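Local coordinates for ferredoxin component of carbazole 1,9a-dioxygenase (Nocardioides aromaticivorans, PDB 3GCE), which carries a Rieske-type [2Fe-2S] cluster and probably passes electrons to the terminal oxygenase that dioxygenates carbazole, at residues 69-72 with 77-80; 47-52 with 57-62. All coordinates share one frame; numbering follows the deposited sequence.

Contact 1 (69-72 with 77-80); sequences EIEC and GRFD. With FES (Fe2/s2 (inorganic) cluster), chain B.
Ile70 and Phe79 form the antiparallel hydrogen-bonded pair of this hairpin. Ile70 N donates to Phe79 O at 3.0 Å, and Phe79 N donates back to Ile70 O. A third backbone bond, from Cys72 N to Gly77 O at 2.8 Å, lies on the cluster side. Phe79 O also takes a CA-H...O contact from Glu69 CA.

The charged groups gather on the face that carries Glu69, Glu71 and Arg78. The Arg78 chain runs extended between the two glutamates. Its NH1 donates to Glu69 OE1 at 3.1 Å, with an N-H...O angle of 159°. The oxygen lies in the guanidinium plane, but the donor meets it from above the carboxylate plane. Ser67 OG also bonds to this OE1, and Thr87 OG1 to OE2. Glu71 OE1 is 4.0 Å from Arg78 NH2, a long salt bridge well out of the guanidinium plane. The firmer partner of that oxygen is His64 NE2. A water accepts from Arg78 NE at 2.8 Å and makes a weak bond to Glu71 OE2.

The other face is apolar. There Ile70 CG2 sits at the edge of the Phe79 ring, 4.0 Å from Phe79 CB.

The chi1 of Cys72, 176°, swings SG away from the backbone N and onto FE1 of the cluster, 2.2 Å off. Gly77 is at the second strand's cluster end, where a CB would crowd the cluster's S1. The Cys72-Gly77 bond therefore ties an iron ligand directly to the hairpin, while Arg78 probably offsets part of the glutamates' charge, Glu69's by a direct bond and Glu71's only at long range.

Contact 2 (47-52 with 57-62); sequences ISNLCS and YLDMGV. With FES (Fe2/s2 (inorganic) cluster), chain B.
Asn49 grips the turn at 57-60 with both its backbone and its side chain. Its O accepts from Leu58 N at 2.8 Å, and the bond is nearly straight at 173°. Its amide then takes hold of Asp59 twice. OD1 accepts from Asp59 N at 2.8 Å, in the carbonyl plane and on a lone pair. ND2 donates to Asp59 OD1 at 2.9 Å, reaching it from above the carboxylate plane. The side chain gets there because CG is anti to the backbone N (chi1 -161°). ND2 also bonds to Glu34 OE2 on strand 33-40, its strongest polar partner. With an alanine here, Asp59 N, Asp59 OD1 and Glu34 would be likely to lose these bonds, and the aspartate would probably be free to turn.

Leu58 is the buried wedge beside this polar grip. Its CD1 meets Ile47 CD1 at 3.9 Å, and the two side chains cross at about a right angle. Its CD2 touches Cys51 CB at 3.8 Å. Phe79 and Ile70 pack on the same leucine. Cys51 SG binds FE1 at 2.3 Å, so the leucine lies directly behind an iron ligand. This is the first cluster-binding loop of the Rieske fold, which supplies Cys51 and His53. A short 3-10 turn, 58-60, follows it, and an ST turn from Ser48 OG to Leu50 N leads into it.

The outer side is more open. Leu50 and Tyr57 lie side by side there, both partly exposed. Leu50 CD2 comes within 3.4 Å of Tyr57 CE1, approaching the ring obliquely. The tyrosine hydroxyl bonds to Glu55 OE2.

Overall arrangement
Following the chain from the N terminus, strand 43-48 leads into contact 2, which closes the loop carrying His53 and Ala54. The chain then runs through strand 62-64 into strand 69-71. Contact 1 closes the second loop, which holds His75. The two closures are in series, neither nested nor crossed. They touch side by side, with centres 8 Å apart. Glu71 N probably bonds to Val62 O, and Ile70 CD1 packs on Leu58 O. Each contact gives one cysteine to the same iron, so the two loops meet at the cluster. Contact 1 stays within the four-stranded sheet; contact 2 ties strand 43-48 to the loop before strand 62-64, and its Ile47 and Leu58 pack on Ile70 and Phe79.

Contact 1 (69-72 with 77-80)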
loop_
_atom_site.group_PDB
_atom_site.type_symbol
_atom_site.label_atom_id
_atom_site.label_comp_id
_atom_site.label_asym_id
_atom_site.label_seq_id
_atom_site.Cartn_x
_atom_site.Cartn_y
_atom_site.Cartn_z
ATOM N N GLU A 69 1.560 8.944 3.866
ATOM C CA GLU A 69 0.144 8.639 3.992
ATOM C C GLU A 69 -0.457 8.427 2.623
ATOM O O GLU A 69 -0.111 9.123 1.655
ATOM C CB GLU A 69 -0.591 9.801 4.645
ATOM C CG GLU A 69 -0.287 10.016 6.118
ATOM C CD GLU A 69 -1.009 11.248 6.643
ATOM O OE1 GLU A 69 -0.675 12.351 6.186
ATOM O OE2 GLU A 69 -1.922 11.113 7.490
ATOM N N ILE A 70 -1.356 7.463 2.551
ATOM C CA ILE A 70 -2.247 7.323 1.410
ATOM C C ILE A 70 -3.614 7.898 1.826
ATOM O O ILE A 70 -4.131 7.618 2.908
ATOM C CB ILE A 70 -2.392 5.845 0.982
ATOM C CG1 ILE A 70 -3.221 5.722 -0.311
ATOM C CG2 ILE A 70 -3.053 5.012 2.114
ATOM C CD1 ILE A 70 -2.588 6.397 -1.536
ATOM N N GLU A 71 -4.197 8.692 0.949
ATOM C CA GLU A 71 -5.466 9.340 1.239
ATOM C C GLU A 71 -6.550 8.656 0.409
ATOM O O GLU A 71 -6.429 8.559 -0.813
ATOM C CB GLU A 71 -5.364 10.812 0.893
ATOM C CG GLU A 71 -6.658 11.622 1.005
ATOM C CD GLU A 71 -6.418 13.084 0.622
ATOM O OE1 GLU A 71 -5.373 13.377 0.006
ATOM O OE2 GLU A 71 -7.265 13.950 0.921
ATOM N N CYS A 72 -7.585 8.146 1.077
ATOM C CA CYS A 72 -8.655 7.396 0.405
ATOM C C CYS A 72 -9.364 8.319 -0.604
ATOM O O CYS A 72 -9.664 9.470 -0.276
ATOM C CB CYS A 72 -9.661 6.925 1.468
ATOM S SG CYS A 72 -11.121 6.067 0.803
ATOM N N GLY A 77 -10.210 9.927 4.193
ATOM C CA GLY A 77 -9.482 9.382 5.339
ATOM C C GLY A 77 -8.046 9.095 4.931
ATOM O O GLY A 77 -7.737 9.073 3.740
ATOM N N ARG A 78 -7.154 8.871 5.897
ATOM C CA ARG A 78 -5.757 8.543 5.569
ATOM C C ARG A 78 -5.213 7.383 6.382
ATOM O O ARG A 78 -5.675 7.145 7.498
ATOM C CB ARG A 78 -4.823 9.736 5.762
ATOM C CG ARG A 78 -5.112 10.937 4.842
ATOM C CD ARG A 78 -4.014 12.004 4.929
ATOM N NE ARG A 78 -4.389 13.210 4.175
ATOM C CZ ARG A 78 -3.577 14.239 3.921
ATOM N NH1 ARG A 78 -2.319 14.244 4.359
ATOM N NH2 ARG A 78 -4.035 15.273 3.227
ATOM N N PHE A 79 -4.249 6.666 5.796
ATOM C CA PHE A 79 -3.480 5.623 6.501
ATOM C C PHE A 79 -1.988 5.867 6.365
ATOM O O PHE A 79 -1.515 6.381 5.337
ATOM C CB PHE A 79 -3.795 4.227 5.945
ATOM C CG PHE A 79 -5.255 3.839 6.088
ATOM C CD1 PHE A 79 -6.163 4.115 5.062
ATOM C CD2 PHE A 79 -5.700 3.132 7.218
ATOM C CE1 PHE A 79 -7.525 3.750 5.172
ATOM C CE2 PHE A 79 -7.043 2.765 7.332
ATOM C CZ PHE A 79 -7.951 3.068 6.293
ATOM N N ASP A 80 -1.255 5.462 7.391
ATOM C CA ASP A 80 0.193 5.391 7.327
ATOM C C ASP A 80 0.543 4.131 6.487
ATOM O O ASP A 80 0.183 3.018 6.863
ATOM C CB ASP A 80 0.754 5.299 8.755
ATOM C CG ASP A 80 2.246 4.957 8.781
ATOM O OD1 ASP A 80 2.976 5.318 7.804
ATOM O OD2 ASP A 80 2.677 4.316 9.780
HETATM FE FE1 FES B . -12.160 5.436 2.691
HETATM FE FE2 FES B . -14.564 6.400 3.602
HETATM S S1 FES B . -12.509 7.245 4.025
HETATM S S2 FES B . -14.153 4.685 2.269
HETATM O O HOH W 1 -7.089 13.943 3.956
#

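Contact 2 (47-52 with 57-62)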
loop_
_atom_site.group_PDB
_atom_site.type_symbol
_atom_site.label_atom_id
_atom_site.label_comp_id
_atom_site.label_asym_id
_atom_site.label_seq_id
_atom_site.Cartn_x
_atom_site.Cartn_y
_atom_site.Cartn_z
ATOM N N ILE A 47 0.153 -2.155 1.889
ATOM C CA ILE A 47 -0.956 -2.307 2.844
ATOM C C ILE A 47 -2.155 -2.808 2.073
ATOM O O ILE A 47 -2.150 -2.779 0.846
ATOM C CB ILE A 47 -1.301 -0.985 3.643
ATOM C CG1 ILE A 47 -1.680 0.178 2.694
ATOM C CG2 ILE A 47 -0.118 -0.600 4.530
ATOM C CD1 ILE A 47 -2.411 1.372 3.410
ATOM N N SER A 48 -3.171 -3.284 2.783
ATOM C CA SER A 48 -4.424 -3.651 2.119
ATOM C C SER A 48 -4.930 -2.485 1.277
ATOM O O SER A 48 -4.886 -1.326 1.706
ATOM C CB SER A 48 -5.497 -4.016 3.127
ATOM O OG SER A 48 -6.731 -4.154 2.425
ATOM N N ASN A 49 -5.414 -2.798 0.080
ATOM C CA ASN A 49 -5.918 -1.769 -0.816
ATOM C C ASN A 49 -7.334 -1.325 -0.463
ATOM O O ASN A 49 -7.828 -0.368 -1.030
ATOM C CB ASN A 49 -5.899 -2.251 -2.274
ATOM C CG ASN A 49 -5.978 -1.095 -3.269
ATOM O OD1 ASN A 49 -5.388 -0.047 -3.049
ATOM N ND2 ASN A 49 -6.707 -1.291 -4.361
ATOM N N LEU A 50 -7.992 -2.052 0.431
ATOM C CA LEU A 50 -9.370 -1.727 0.792
ATOM C C LEU A 50 -9.408 -0.850 2.004
ATOM O O LEU A 50 -8.931 -1.245 3.064
ATOM C CB LEU A 50 -10.179 -2.984 1.103
ATOM C CG LEU A 50 -11.092 -3.512 0.020
ATOM C CD1 LEU A 50 -12.254 -2.504 -0.252
ATOM C CD2 LEU A 50 -10.262 -3.840 -1.223
ATOM N N CYS A 51 -10.024 0.320 1.862
ATOM C CA CYS A 51 -10.165 1.242 2.993
ATOM C C CYS A 51 -10.984 0.560 4.100
ATOM O O CYS A 51 -11.934 -0.173 3.799
ATOM C CB CYS A 51 -10.865 2.531 2.524
ATOM S SG CYS A 51 -10.997 3.779 3.807
ATOM N N SER A 52 -10.629 0.785 5.368
ATOM C CA SER A 52 -11.399 0.191 6.460
ATOM C C SER A 52 -12.696 0.949 6.776
ATOM O O SER A 52 -13.561 0.436 7.510
ATOM C CB SER A 52 -10.562 0.139 7.737
ATOM O OG SER A 52 -10.312 1.447 8.175
ATOM N N TYR A 57 -10.986 2.009 -2.794
ATOM C CA TYR A 57 -9.733 1.409 -3.211
ATOM C C TYR A 57 -8.600 2.427 -3.130
ATOM O O TYR A 57 -8.549 3.396 -3.875
ATOM C CB TYR A 57 -9.883 0.711 -4.599
ATOM C CG TYR A 57 -11.007 -0.298 -4.509
ATOM C CD1 TYR A 57 -10.754 -1.605 -4.064
ATOM C CD2 TYR A 57 -12.328 0.064 -4.775
ATOM C CE1 TYR A 57 -11.792 -2.541 -3.920
ATOM C CE2 TYR A 57 -13.398 -0.881 -4.620
ATOM C CZ TYR A 57 -13.089 -2.181 -4.197
ATOM O OH TYR A 57 -14.068 -3.134 -4.024
ATOM N N LEU A 58 -7.710 2.202 -2.158
ATOM C CA LEU A 58 -6.738 3.203 -1.762
ATOM C C LEU A 58 -5.744 3.610 -2.858
ATOM O O LEU A 58 -5.341 4.762 -2.919
ATOM C CB LEU A 58 -5.970 2.726 -0.518
ATOM C CG LEU A 58 -6.857 2.484 0.711
ATOM C CD1 LEU A 58 -5.980 1.910 1.841
ATOM C CD2 LEU A 58 -7.560 3.794 1.174
ATOM N N ASP A 59 -5.345 2.679 -3.712
ATOM C CA ASP A 59 -4.434 2.995 -4.815
ATOM C C ASP A 59 -4.974 4.065 -5.784
ATOM O O ASP A 59 -4.205 4.682 -6.522
ATOM C CB ASP A 59 -4.050 1.715 -5.583
ATOM C CG ASP A 59 -5.107 1.271 -6.577
ATOM O OD1 ASP A 59 -6.228 0.879 -6.193
ATOM O OD2 ASP A 59 -4.789 1.275 -7.776
ATOM N N MET A 60 -6.297 4.260 -5.788
ATOM C CA MET A 60 -6.932 5.283 -6.626
ATOM C C MET A 60 -6.997 6.645 -5.922
ATOM O O MET A 60 -7.459 7.628 -6.514
ATOM C CB MET A 60 -8.356 4.851 -7.029
ATOM C CG MET A 60 -8.477 3.506 -7.763
ATOM S SD MET A 60 -7.352 3.394 -9.136
ATOM C CE MET A 60 -8.129 4.579 -10.245
ATOM N N GLY A 61 -6.519 6.697 -4.677
ATOM C CA GLY A 61 -6.423 7.941 -3.919
ATOM C C GLY A 61 -5.119 8.692 -4.147
ATOM O O GLY A 61 -4.474 8.528 -5.193
ATOM N N VAL A 62 -4.728 9.510 -3.172
ATOM C CA VAL A 62 -3.568 10.400 -3.306
ATOM C C VAL A 62 -2.494 10.004 -2.302
ATOM O O VAL A 62 -2.779 9.882 -1.097
ATOM C CB VAL A 62 -3.992 11.873 -3.130
ATOM C CG1 VAL A 62 -2.763 12.824 -3.045
ATOM C CG2 VAL A 62 -4.898 12.283 -4.308
HETATM FE FE1 FES B . -12.160 5.436 2.691
HETATM FE FE2 FES B . -14.564 6.400 3.602
HETATM S S1 FES B . -12.509 7.245 4.025
HETATM S S2 FES B . -14.153 4.685 2.269
#